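Local coordinates for protein paenibacillus xanthan lyase (PDB 6F2P) that probably cleaves the side chains of the polysaccharide xanthan by beta-elimination, as a calcium-binding multidomain member of polysaccharide lyase family 8, at residues A[28-33]-A[342-347]; A[80-85]-A[138-143]; A[302-307]-A[320-325]. One frame throughout, in Å; residues are numbered along the deposited sequence.

Contact 1. Residues A[28-33]-A[342-347]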
ATOM      1  N   PRO A  28     -30.920  -3.002  34.078  1.00 31.78           N
ATOM      2  CA  PRO A  28     -31.185  -4.396  33.684  1.00 27.05           C
ATOM      3  C   PRO A  28     -29.961  -5.042  33.057  1.00 28.99           C
ATOM      4  O   PRO A  28     -29.775  -6.260  33.143  1.00 28.77           O
ATOM      5  CB  PRO A  28     -32.294  -4.264  32.636  1.00 25.00           C
ATOM      6  CG  PRO A  28     -32.109  -2.869  32.068  1.00 31.95           C
ATOM      7  CD  PRO A  28     -31.608  -2.026  33.215  1.00 29.49           C
ATOM      8  N   ASP A  29     -29.132  -4.221  32.422  1.00 33.05           N
ATOM      9  CA  ASP A  29     -27.902  -4.712  31.832  1.00 33.22           C
ATOM     10  C   ASP A  29     -26.946  -5.202  32.914  1.00 31.29           C
ATOM     11  O   ASP A  29     -26.402  -6.304  32.808  1.00 31.65           O
ATOM     12  CB  ASP A  29     -27.278  -3.638  30.949  1.00 37.14           C
ATOM     13  CG  ASP A  29     -28.126  -3.344  29.736  1.00 38.29           C
ATOM     14  OD1 ASP A  29     -28.611  -4.320  29.112  1.00 32.06           O
ATOM     15  OD2 ASP A  29     -28.326  -2.149  29.425  1.00 37.08           O
ATOM     16  N   ILE A  30     -26.772  -4.403  33.967  1.00 30.41           N
ATOM     17  CA  ILE A  30     -25.998  -4.842  35.128  1.00 26.51           C
ATOM     18  C   ILE A  30     -26.608  -6.082  35.778  1.00 25.78           C
ATOM     19  O   ILE A  30     -25.894  -7.043  36.097  1.00 26.72           O
ATOM     20  CB  ILE A  30     -25.850  -3.732  36.179  1.00 24.11           C
ATOM     21  CG1 ILE A  30     -25.034  -2.574  35.595  1.00 22.31           C
ATOM     22  CG2 ILE A  30     -25.200  -4.280  37.440  1.00 15.08           C
ATOM     23  CD1 ILE A  30     -24.897  -1.382  36.510  1.00 19.61           C
ATOM     24  N   ALA A  31     -27.928  -6.070  35.946  1.00 22.24           N
ATOM     25  CA  ALA A  31     -28.633  -7.191  36.578  1.00 23.65           C
ATOM     26  C   ALA A  31     -28.401  -8.508  35.838  1.00 21.91           C
ATOM     27  O   ALA A  31     -28.117  -9.531  36.452  1.00 22.15           O
ATOM     28  CB  ALA A  31     -30.116  -6.899  36.688  1.00 23.02           C
ATOM     29  N   ALA A  32     -28.518  -8.470  34.517  1.00 27.72           N
ATOM     30  CA  ALA A  32     -28.296  -9.642  33.688  1.00 21.10           C
ATOM     31  C   ALA A  32     -26.887 -10.183  33.874  1.00 25.29           C
ATOM     32  O   ALA A  32     -26.684 -11.397  33.943  1.00 24.40           O
ATOM     33  CB  ALA A  32     -28.527  -9.291  32.241  1.00 19.40           C
ATOM     34  N   ARG A  33     -25.914  -9.282  33.964  1.00 24.28           N
ATOM     35  CA  ARG A  33     -24.523  -9.700  34.113  1.00 21.58           C
ATOM     36  C   ARG A  33     -24.281 -10.340  35.484  1.00 22.44           C
ATOM     37  O   ARG A  33     -23.615 -11.371  35.593  1.00 21.53           O
ATOM     38  CB  ARG A  33     -23.584  -8.513  33.867  1.00 20.50           C
ATOM     39  CG  ARG A  33     -22.110  -8.807  34.053  1.00 23.10           C
ATOM     40  CD  ARG A  33     -21.678 -10.090  33.354  1.00 24.14           C
ATOM     41  NE  ARG A  33     -21.759  -9.985  31.907  1.00 34.71           N
ATOM     42  CZ  ARG A  33     -21.598 -11.010  31.080  1.00 35.12           C
ATOM     43  NH1 ARG A  33     -21.345 -12.216  31.568  1.00 33.87           N
ATOM     44  NH2 ARG A  33     -21.695 -10.827  29.768  1.00 33.01           N
ATOM     45  N   LEU A 342     -17.546  -1.999  32.459  1.00 21.35           N
ATOM     46  CA  LEU A 342     -17.758  -1.438  31.135  1.00 19.17           C
ATOM     47  C   LEU A 342     -19.225  -1.139  30.858  1.00 22.08           C
ATOM     48  O   LEU A 342     -19.530  -0.189  30.141  1.00 22.12           O
ATOM     49  CB  LEU A 342     -17.182  -2.357  30.064  1.00 20.01           C
ATOM     50  CG  LEU A 342     -15.659  -2.327  30.051  1.00 19.03           C
ATOM     51  CD1 LEU A 342     -15.100  -3.515  29.301  1.00  8.99           C
ATOM     52  CD2 LEU A 342     -15.198  -1.016  29.435  1.00 17.99           C
ATOM     53  N   ILE A 343     -20.129  -1.941  31.423  1.00 20.93           N
ATOM     54  CA  ILE A 343     -21.558  -1.678  31.289  1.00 15.00           C
ATOM     55  C   ILE A 343     -21.855  -0.313  31.880  1.00 23.61           C
ATOM     56  O   ILE A 343     -22.576   0.505  31.296  1.00 25.31           O
ATOM     57  CB  ILE A 343     -22.388  -2.712  32.038  1.00 20.65           C
ATOM     58  CG1 ILE A 343     -22.219  -4.085  31.393  1.00 24.59           C
ATOM     59  CG2 ILE A 343     -23.850  -2.300  32.060  1.00 19.89           C
ATOM     60  CD1 ILE A 343     -23.026  -5.152  32.038  1.00 18.13           C
ATOM     61  N   ILE A 344     -21.267  -0.064  33.043  1.00 23.77           N
ATOM     62  CA  ILE A 344     -21.430   1.205  33.723  1.00 20.86           C
ATOM     63  C   ILE A 344     -20.894   2.336  32.860  1.00 21.79           C
ATOM     64  O   ILE A 344     -21.602   3.315  32.604  1.00 23.53           O
ATOM     65  CB  ILE A 344     -20.723   1.186  35.072  1.00 22.57           C
ATOM     66  CG1 ILE A 344     -21.371   0.134  35.978  1.00 16.50           C
ATOM     67  CG2 ILE A 344     -20.782   2.556  35.715  1.00 25.91           C
ATOM     68  CD1 ILE A 344     -20.573  -0.163  37.221  1.00 16.70           C
ATOM     69  N   ALA A 345     -19.656   2.185  32.395  1.00 22.18           N
ATOM     70  CA  ALA A 345     -19.030   3.182  31.525  1.00 23.56           C
ATOM     71  C   ALA A 345     -19.845   3.402  30.259  1.00 25.57           C
ATOM     72  O   ALA A 345     -20.093   4.536  29.869  1.00 24.93           O
ATOM     73  CB  ALA A 345     -17.615   2.779  31.174  1.00 17.59           C
ATOM     74  N   ALA A 346     -20.270   2.315  29.626  1.00 26.74           N
ATOM     75  CA  ALA A 346     -21.023   2.397  28.379  1.00 21.20           C
ATOM     76  C   ALA A 346     -22.353   3.094  28.577  1.00 22.75           C
ATOM     77  O   ALA A 346     -22.726   3.951  27.790  1.00 30.45           O
ATOM     78  CB  ALA A 346     -21.246   1.006  27.798  1.00 20.10           C
ATOM     79  N   ASN A 347     -23.075   2.715  29.625  1.00 27.57           N
ATOM     80  CA  ASN A 347     -24.391   3.295  29.874  1.00 27.36           C
ATOM     81  C   ASN A 347     -24.310   4.764  30.280  1.00 28.08           C
ATOM     82  O   ASN A 347     -25.121   5.583  29.844  1.00 27.50           O
ATOM     83  CB  ASN A 347     -25.167   2.475  30.912  1.00 25.58           C
ATOM     84  CG  ASN A 347     -25.957   1.332  30.284  1.00 29.09           C
ATOM     85  OD1 ASN A 347     -26.380   1.412  29.127  1.00 34.09           O
ATOM     86  ND2 ASN A 347     -26.166   0.268  31.048  1.00 24.04           N
TER

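Contact 2. Residues A[80-85]-A[138-143]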
ATOM      1  N   MET A  80     -15.613 -18.230  40.236  1.00 19.22           N
ATOM      2  CA  MET A  80     -16.173 -18.374  41.579  1.00 20.54           C
ATOM      3  C   MET A  80     -15.824 -17.155  42.428  1.00 18.75           C
ATOM      4  O   MET A  80     -16.693 -16.560  43.078  1.00 17.59           O
ATOM      5  CB  MET A  80     -15.660 -19.663  42.236  1.00 13.65           C
ATOM      6  CG  MET A  80     -16.088 -20.927  41.509  1.00 16.66           C
ATOM      7  SD  MET A  80     -15.153 -22.409  41.975  1.00 22.20           S
ATOM      8  CE  MET A  80     -15.625 -22.596  43.693  1.00 17.10           C
ATOM      9  N   ALA A  81     -14.547 -16.793  42.409  1.00 17.08           N
ATOM     10  CA  ALA A  81     -14.069 -15.590  43.085  1.00 16.79           C
ATOM     11  C   ALA A  81     -14.841 -14.343  42.634  1.00 16.29           C
ATOM     12  O   ALA A  81     -15.130 -13.458  43.440  1.00 18.47           O
ATOM     13  CB  ALA A  81     -12.568 -15.420  42.853  1.00 12.17           C
ATOM     14  N   LEU A  82     -15.188 -14.291  41.352  1.00 14.87           N
ATOM     15  CA  LEU A  82     -15.915 -13.158  40.809  1.00 16.25           C
ATOM     16  C   LEU A  82     -17.286 -13.022  41.459  1.00 18.80           C
ATOM     17  O   LEU A  82     -17.648 -11.947  41.938  1.00 22.05           O
ATOM     18  CB  LEU A  82     -16.058 -13.271  39.288  1.00 19.28           C
ATOM     19  CG  LEU A  82     -16.678 -12.066  38.560  1.00 22.29           C
ATOM     20  CD1 LEU A  82     -15.904 -10.775  38.820  1.00 18.17           C
ATOM     21  CD2 LEU A  82     -16.781 -12.306  37.063  1.00 14.83           C
ATOM     22  N   ALA A  83     -18.056 -14.104  41.473  1.00 20.34           N
ATOM     23  CA  ALA A  83     -19.374 -14.066  42.103  1.00 23.87           C
ATOM     24  C   ALA A  83     -19.223 -13.776  43.590  1.00 20.12           C
ATOM     25  O   ALA A  83     -20.014 -13.036  44.173  1.00 16.89           O
ATOM     26  CB  ALA A  83     -20.128 -15.366  41.885  1.00 15.33           C
ATOM     27  N   TYR A  84     -18.195 -14.364  44.192  1.00 18.55           N
ATOM     28  CA  TYR A  84     -17.931 -14.150  45.602  1.00 20.31           C
ATOM     29  C   TYR A  84     -17.839 -12.669  45.947  1.00 26.53           C
ATOM     30  O   TYR A  84     -18.280 -12.252  47.022  1.00 26.16           O
ATOM     31  CB  TYR A  84     -16.649 -14.856  46.036  1.00 18.45           C
ATOM     32  CG  TYR A  84     -16.309 -14.566  47.472  1.00 22.72           C
ATOM     33  CD1 TYR A  84     -17.046 -15.135  48.503  1.00 27.06           C
ATOM     34  CD2 TYR A  84     -15.267 -13.707  47.803  1.00 24.28           C
ATOM     35  CE1 TYR A  84     -16.748 -14.867  49.828  1.00 28.41           C
ATOM     36  CE2 TYR A  84     -14.962 -13.433  49.125  1.00 31.28           C
ATOM     37  CZ  TYR A  84     -15.711 -14.017  50.133  1.00 29.67           C
ATOM     38  OH  TYR A  84     -15.422 -13.756  51.448  1.00 36.30           O
ATOM     39  N   THR A  85     -17.284 -11.877  45.028  1.00 21.38           N
ATOM     40  CA  THR A  85     -17.010 -10.467  45.298  1.00 16.30           C
ATOM     41  C   THR A  85     -17.917  -9.513  44.534  1.00 19.22           C
ATOM     42  O   THR A  85     -17.730  -8.303  44.593  1.00 23.45           O
ATOM     43  CB  THR A  85     -15.563 -10.105  44.943  1.00 17.05           C
ATOM     44  OG1 THR A  85     -15.333 -10.372  43.557  1.00 18.90           O
ATOM     45  CG2 THR A  85     -14.594 -10.927  45.755  1.00 17.43           C
ATOM     46  N   VAL A 138      -6.358 -13.493  42.951  1.00 14.56           N
ATOM     47  CA  VAL A 138      -5.714 -12.825  44.071  1.00 17.36           C
ATOM     48  C   VAL A 138      -6.174 -11.373  44.212  1.00 18.70           C
ATOM     49  O   VAL A 138      -6.313 -10.868  45.323  1.00 23.32           O
ATOM     50  CB  VAL A 138      -4.185 -12.894  43.957  1.00 18.25           C
ATOM     51  CG1 VAL A 138      -3.523 -12.064  45.049  1.00 11.88           C
ATOM     52  CG2 VAL A 138      -3.724 -14.349  44.034  1.00 16.08           C
ATOM     53  N   ALA A 139      -6.434 -10.704  43.097  1.00 15.60           N
ATOM     54  CA  ALA A 139      -6.903  -9.325  43.170  1.00 18.09           C
ATOM     55  C   ALA A 139      -8.244  -9.258  43.897  1.00 21.04           C
ATOM     56  O   ALA A 139      -8.441  -8.438  44.796  1.00 26.63           O
ATOM     57  CB  ALA A 139      -7.002  -8.709  41.776  1.00 15.44           C
ATOM     58  N   LEU A 140      -9.156 -10.145  43.520  1.00 17.24           N
ATOM     59  CA  LEU A 140     -10.480 -10.175  44.121  1.00 18.68           C
ATOM     60  C   LEU A 140     -10.448 -10.624  45.581  1.00 22.67           C
ATOM     61  O   LEU A 140     -11.175 -10.094  46.416  1.00 25.04           O
ATOM     62  CB  LEU A 140     -11.392 -11.110  43.325  1.00 17.12           C
ATOM     63  CG  LEU A 140     -11.631 -10.751  41.861  1.00 16.27           C
ATOM     64  CD1 LEU A 140     -12.415 -11.847  41.170  1.00 13.67           C
ATOM     65  CD2 LEU A 140     -12.358  -9.415  41.745  1.00 14.59           C
ATOM     66  N   MET A 141      -9.601 -11.603  45.881  1.00 20.34           N
ATOM     67  CA  MET A 141      -9.659 -12.308  47.153  1.00 15.16           C
ATOM     68  C   MET A 141      -8.634 -11.797  48.168  1.00 26.83           C
ATOM     69  O   MET A 141      -8.518 -12.337  49.278  1.00 28.36           O
ATOM     70  CB  MET A 141      -9.432 -13.798  46.910  1.00 17.13           C
ATOM     71  CG  MET A 141     -10.441 -14.447  45.979  1.00 20.59           C
ATOM     72  SD  MET A 141     -12.089 -14.559  46.700  1.00 23.09           S
ATOM     73  CE  MET A 141     -11.720 -15.532  48.167  1.00 19.58           C
ATOM     74  N   TYR A 142      -7.907 -10.755  47.780  1.00 25.30           N
ATOM     75  CA  TYR A 142      -6.775 -10.223  48.537  1.00 22.81           C
ATOM     76  C   TYR A 142      -6.996 -10.085  50.049  1.00 25.20           C
ATOM     77  O   TYR A 142      -6.221 -10.606  50.857  1.00 21.54           O
ATOM     78  CB  TYR A 142      -6.385  -8.868  47.950  1.00 24.39           C
ATOM     79  CG  TYR A 142      -4.971  -8.450  48.254  1.00 23.39           C
ATOM     80  CD1 TYR A 142      -3.914  -8.927  47.495  1.00 23.33           C
ATOM     81  CD2 TYR A 142      -4.692  -7.566  49.287  1.00 22.38           C
ATOM     82  CE1 TYR A 142      -2.607  -8.541  47.762  1.00 28.28           C
ATOM     83  CE2 TYR A 142      -3.387  -7.173  49.564  1.00 25.31           C
ATOM     84  CZ  TYR A 142      -2.350  -7.666  48.799  1.00 29.65           C
ATOM     85  OH  TYR A 142      -1.053  -7.278  49.066  1.00 38.56           O
ATOM     86  N   THR A 143      -8.056  -9.378  50.421  1.00 22.41           N
ATOM     87  CA  THR A 143      -8.360  -9.119  51.822  1.00 23.42           C
ATOM     88  C   THR A 143      -8.748 -10.379  52.608  1.00 30.91           C
ATOM     89  O   THR A 143      -8.789 -10.364  53.844  1.00 31.34           O
ATOM     90  CB  THR A 143      -9.499  -8.104  51.938  1.00 21.93           C
ATOM     91  OG1 THR A 143     -10.654  -8.619  51.269  1.00 33.59           O
ATOM     92  CG2 THR A 143      -9.101  -6.799  51.292  1.00 22.31           C
TER

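Contact 3. Residues A[302-307]-A[320-325]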
ATOM      1  N   SER A 302     -11.813  -1.009  24.345  1.00 14.35           N
ATOM      2  CA  SER A 302     -10.493  -0.402  24.404  1.00 13.56           C
ATOM      3  C   SER A 302     -10.580   1.101  24.204  1.00 18.39           C
ATOM      4  O   SER A 302      -9.820   1.857  24.816  1.00 22.36           O
ATOM      5  CB  SER A 302      -9.579  -1.017  23.347  1.00 15.78           C
ATOM      6  OG  SER A 302      -9.252  -2.361  23.663  1.00 18.99           O
ATOM      7  N   ILE A 303     -11.510   1.530  23.352  1.00 15.27           N
ATOM      8  CA  ILE A 303     -11.663   2.949  23.048  1.00 19.75           C
ATOM      9  C   ILE A 303     -12.210   3.702  24.261  1.00 20.41           C
ATOM     10  O   ILE A 303     -11.767   4.817  24.574  1.00 19.41           O
ATOM     11  CB  ILE A 303     -12.541   3.177  21.795  1.00 18.28           C
ATOM     12  CG1 ILE A 303     -11.801   2.688  20.547  1.00 14.62           C
ATOM     13  CG2 ILE A 303     -12.864   4.647  21.636  1.00 15.13           C
ATOM     14  CD1 ILE A 303     -12.623   2.729  19.273  1.00 10.24           C
ATOM     15  N   ILE A 304     -13.164   3.075  24.947  1.00 17.95           N
ATOM     16  CA  ILE A 304     -13.688   3.592  26.206  1.00 17.87           C
ATOM     17  C   ILE A 304     -12.577   3.719  27.254  1.00 20.11           C
ATOM     18  O   ILE A 304     -12.473   4.736  27.943  1.00 20.86           O
ATOM     19  CB  ILE A 304     -14.800   2.687  26.741  1.00 16.00           C
ATOM     20  CG1 ILE A 304     -16.018   2.768  25.820  1.00 16.89           C
ATOM     21  CG2 ILE A 304     -15.167   3.068  28.158  1.00 15.14           C
ATOM     22  CD1 ILE A 304     -17.111   1.796  26.176  1.00 16.28           C
ATOM     23  N   ARG A 305     -11.739   2.694  27.358  1.00 17.03           N
ATOM     24  CA  ARG A 305     -10.603   2.739  28.269  1.00 17.67           C
ATOM     25  C   ARG A 305      -9.636   3.843  27.882  1.00 23.53           C
ATOM     26  O   ARG A 305      -9.097   4.534  28.747  1.00 25.77           O
ATOM     27  CB  ARG A 305      -9.870   1.397  28.298  1.00 21.05           C
ATOM     28  CG  ARG A 305     -10.621   0.287  29.014  1.00 26.06           C
ATOM     29  CD  ARG A 305     -10.497   0.425  30.513  1.00 27.42           C
ATOM     30  NE  ARG A 305     -11.332  -0.538  31.232  1.00 31.29           N
ATOM     31  CZ  ARG A 305     -12.272  -0.201  32.112  1.00 30.74           C
ATOM     32  NH1 ARG A 305     -12.511   1.079  32.392  1.00 29.72           N
ATOM     33  NH2 ARG A 305     -12.976  -1.147  32.712  1.00 33.06           N
ATOM     34  N   LEU A 306      -9.411   4.016  26.582  1.00 22.98           N
ATOM     35  CA  LEU A 306      -8.499   5.064  26.132  1.00 20.54           C
ATOM     36  C   LEU A 306      -9.048   6.471  26.370  1.00 20.36           C
ATOM     37  O   LEU A 306      -8.283   7.393  26.643  1.00 21.77           O
ATOM     38  CB  LEU A 306      -8.083   4.861  24.680  1.00 18.96           C
ATOM     39  CG  LEU A 306      -7.097   3.705  24.505  1.00 15.58           C
ATOM     40  CD1 LEU A 306      -6.842   3.424  23.043  1.00 14.30           C
ATOM     41  CD2 LEU A 306      -5.790   3.980  25.231  1.00 12.92           C
ATOM     42  N   SER A 307     -10.366   6.633  26.300  1.00 19.64           N
ATOM     43  CA  SER A 307     -10.973   7.938  26.551  1.00 20.64           C
ATOM     44  C   SER A 307     -10.780   8.363  28.005  1.00 20.58           C
ATOM     45  O   SER A 307     -10.728   9.549  28.316  1.00 20.33           O
ATOM     46  CB  SER A 307     -12.461   7.918  26.203  1.00 19.32           C
ATOM     47  OG  SER A 307     -13.181   7.137  27.137  1.00 19.81           O
ATOM     48  N   ARG A 320     -17.612  10.025  21.373  1.00 19.85           N
ATOM     49  CA  ARG A 320     -18.616  10.305  20.359  1.00 22.99           C
ATOM     50  C   ARG A 320     -18.782   9.122  19.421  1.00 19.97           C
ATOM     51  O   ARG A 320     -19.895   8.774  19.050  1.00 23.31           O
ATOM     52  CB  ARG A 320     -18.275  11.573  19.567  1.00 22.77           C
ATOM     53  CG  ARG A 320     -18.465  12.861  20.353  1.00 25.19           C
ATOM     54  CD  ARG A 320     -18.426  14.087  19.455  1.00 23.29           C
ATOM     55  NE  ARG A 320     -19.675  14.277  18.723  1.00 31.40           N
ATOM     56  CZ  ARG A 320     -19.753  14.685  17.460  1.00 29.43           C
ATOM     57  NH1 ARG A 320     -18.647  14.938  16.771  1.00 32.18           N
ATOM     58  NH2 ARG A 320     -20.937  14.829  16.882  1.00 25.74           N
ATOM     59  N   MET A 321     -17.680   8.498  19.035  1.00 17.66           N
ATOM     60  CA  MET A 321     -17.789   7.393  18.103  1.00 19.24           C
ATOM     61  C   MET A 321     -18.373   6.151  18.799  1.00 21.63           C
ATOM     62  O   MET A 321     -19.235   5.463  18.241  1.00 17.72           O
ATOM     63  CB  MET A 321     -16.450   7.127  17.398  1.00 17.67           C
ATOM     64  CG  MET A 321     -15.332   6.618  18.289  1.00 19.45           C
ATOM     65  SD  MET A 321     -13.818   6.288  17.364  1.00 19.04           S
ATOM     66  CE  MET A 321     -13.149   7.936  17.176  1.00 14.89           C
ATOM     67  N   VAL A 322     -17.934   5.888  20.029  1.00 20.28           N
ATOM     68  CA  VAL A 322     -18.483   4.782  20.804  1.00 18.70           C
ATOM     69  C   VAL A 322     -19.980   4.970  21.068  1.00 20.60           C
ATOM     70  O   VAL A 322     -20.755   4.015  20.969  1.00 20.03           O
ATOM     71  CB  VAL A 322     -17.707   4.558  22.122  1.00 17.79           C
ATOM     72  CG1 VAL A 322     -18.439   3.588  23.048  1.00 17.90           C
ATOM     73  CG2 VAL A 322     -16.331   4.027  21.818  1.00 16.85           C
ATOM     74  N   LYS A 323     -20.395   6.194  21.378  1.00 17.82           N
ATOM     75  CA  LYS A 323     -21.816   6.450  21.587  1.00 21.13           C
ATOM     76  C   LYS A 323     -22.617   6.089  20.347  1.00 22.85           C
ATOM     77  O   LYS A 323     -23.618   5.375  20.441  1.00 27.68           O
ATOM     78  CB  LYS A 323     -22.084   7.907  21.970  1.00 23.22           C
ATOM     79  CG  LYS A 323     -23.540   8.170  22.353  1.00 22.71           C
ATOM     80  CD  LYS A 323     -23.686   9.417  23.206  1.00 25.39           C
ATOM     81  CE  LYS A 323     -25.106   9.547  23.742  1.00 32.57           C
ATOM     82  NZ  LYS A 323     -25.266  10.695  24.685  1.00 29.00           N
ATOM     83  N   TYR A 324     -22.161   6.584  19.198  1.00 20.05           N
ATOM     84  CA  TYR A 324     -22.755   6.285  17.895  1.00 20.57           C
ATOM     85  C   TYR A 324     -22.994   4.797  17.719  1.00 23.10           C
ATOM     86  O   TYR A 324     -24.105   4.375  17.397  1.00 24.95           O
ATOM     87  CB  TYR A 324     -21.845   6.791  16.767  1.00 21.65           C
ATOM     88  CG  TYR A 324     -22.332   6.477  15.363  1.00 20.53           C
ATOM     89  CD1 TYR A 324     -23.488   7.063  14.859  1.00 27.35           C
ATOM     90  CD2 TYR A 324     -21.627   5.614  14.535  1.00 17.07           C
ATOM     91  CE1 TYR A 324     -23.937   6.789  13.571  1.00 22.92           C
ATOM     92  CE2 TYR A 324     -22.068   5.333  13.244  1.00 17.77           C
ATOM     93  CZ  TYR A 324     -23.223   5.928  12.768  1.00 21.65           C
ATOM     94  OH  TYR A 324     -23.680   5.662  11.490  1.00 25.93           O
ATOM     95  N   TRP A 325     -21.949   4.009  17.948  1.00 18.19           N
ATOM     96  CA  TRP A 325     -22.035   2.567  17.788  1.00 17.39           C
ATOM     97  C   TRP A 325     -22.949   1.900  18.818  1.00 21.59           C
ATOM     98  O   TRP A 325     -23.595   0.892  18.522  1.00 25.82           O
ATOM     99  CB  TRP A 325     -20.643   1.942  17.859  1.00 18.44           C
ATOM    100  CG  TRP A 325     -19.736   2.336  16.728  1.00 20.33           C
ATOM    101  CD1 TRP A 325     -20.086   2.541  15.418  1.00 18.10           C
ATOM    102  CD2 TRP A 325     -18.321   2.574  16.808  1.00 21.43           C
ATOM    103  NE1 TRP A 325     -18.972   2.886  14.681  1.00 14.74           N
ATOM    104  CE2 TRP A 325     -17.881   2.917  15.512  1.00 17.88           C
ATOM    105  CE3 TRP A 325     -17.386   2.534  17.851  1.00 20.48           C
ATOM    106  CZ2 TRP A 325     -16.546   3.211  15.235  1.00 19.38           C
ATOM    107  CZ3 TRP A 325     -16.065   2.829  17.576  1.00 16.82           C
ATOM    108  CH2 TRP A 325     -15.655   3.161  16.280  1.00 18.09           C
TER

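Contact 1. Residues A[28-33]-A[342-347]
Ile343 touches Asp29, Ile30 and Arg33, three of the five residue pairs that join residues 28-33 to 342-347. The side chain sets out toward the other helix and divides at CB into two branches that take different partners. The short branch, CG2, stands anti to the backbone N and lies 3.7 Å from CG1 of Ile30 and 3.8 Å from CB of Asp29. The longer branch leaves through CG1, which is anti to the carbonyl carbon (chi1 -66°), and the extended chain beyond it carries CD1 to where it touches both Asp29 and Arg33, one turn apart on helix 28-46. There the methyl lies 3.6 Å from the backbone O of Asp29 and 3.9 Å from CB of Arg33. The two helical segments run almost antiparallel, at 167°, with axes 9.9 Å apart, and join the early part of the alpha-helical domain, in this family an alpha/alpha toroid, to a helix more than 300 residues later. The end of Ile30 also comes in to the partner helix: its CD1 lies 3.9 Å from CG1 of Ile344, and Tyr23 touches both side chains. The polar flank is looser. Asp29 OD2 and Asn347 ND2 are 3.6 Å apart, too far to count as a hydrogen bond, although the carboxylate and amide planes are only 26° from parallel. Each group has a partner elsewhere: Asp29 OD1 forms a salt bridge with Lys332, whose neighbours Asp331 and Thr333 bind a calcium ion, while Asn347 ND2 makes a weak hydrogen bond to Asp27 OD2. The other oxygen of that carboxylate, Asp27 OD1, accepts a hydrogen bond from the backbone N of Ile30.

Contact 2. Residues A[80-85]-A[138-143]
Ala81 and Leu140 bring the two backbones to within 6.6 Å, CA to CA, where the C-terminal parts of helix 68-85 and helix 123-141 meet. The small side chain of Ala81 probably helps to permit this closeness, and Leu140 exploits it: its CD1 reaches past the methyl to lie 3.7 Å from the backbone N of Leu82, packing against main chain as much as side chain. The other methyl, CD2, lies 3.6 Å from Thr85 OG1, and Thr85 CG2 comes equally near the backbone O of Leu140; the two side chains cross at about a right angle. Beside them Met141 folds back on itself, with chi2 -69° and chi3 -59°. Its CG touches the CB of Ala81 at 3.9 Å, and the bend carries the sulfur to Tyr84 in a Met-aromatic contact. SD stands 4.5 Å from the centroid of the Tyr84 ring, 54° off its normal, and approaches the CD2 and CE2 side of the ring, where the terminal CE also packs. The contact is buried within the alpha-helical domain. Helix 4-18 closes over Leu140 through Leu17, and its Lys14 NZ is hydrogen-bonded to the backbone O of Leu140; helix 95-111 packs on Tyr84 through Leu97 and Lys98, and helix 28-46 covers Leu82 with Ile37.

Contact 3. Residues A[302-307]-A[320-325]
Val322 divides its two methyls between Ile303 and Ile304 in an antiparallel helical hairpin of the alpha-helical domain, where helix 292-307 is followed directly by helix 312-328. The segments cross at -147°, their axes 10.1 Å apart. CG1 of Val322, anti to the backbone N (chi1 169°), lies 3.8 Å from CG1 of Ile304, while CG2 of Val322, beside the backbone N, meets CG2 of Ile303 at 3.5 Å. Replacing the valine by an alanine would remove both branches and would probably open a gap that leaves the two isoleucines without their central partner. Ile303 reaches further with its CD1, which comes 3.8 Å from CZ3 of Trp325 at the edge of the indole, near the ring plane; Met321 SD lies beside the same methyl. The indole is bounded on one face by Met321 O, 3.2 Å above its plane and offset toward the rim. Ile303 is also touched by Phe318 of helix 312-328 and by Ile263 of helix 256-267. Close to the end of helix 292-307, Ser307 turns its hydroxyl back on its own helix: OG donates to Ile304 O at 2.6 Å, tilted 25° from the carbonyl plane.

How the contacts relate
All three contacts belong to the helical part of the chain, on the same side of the chain's centre. Contact 1 closes a long loop in the sequence, and contacts 2 and 3 are nested inside it one after the other. Contacts 1 and 3 have centres about 15 Å apart and touch directly: Ala345 and Leu342 of helix 340-351 pack on Ile304 and Arg305 of helix 292-307. Contact 2 lies about 20 Å from contact 1 and about 28 Å from contact 3, centre to centre, but helix 28-46, which carries residues 28-33, also packs on helix 68-85. Contact 1 thus joins sequence-distant helices, consistent with the closing-up of an alpha/alpha toroid, while contacts 2 and 3 join helices nearer in sequence.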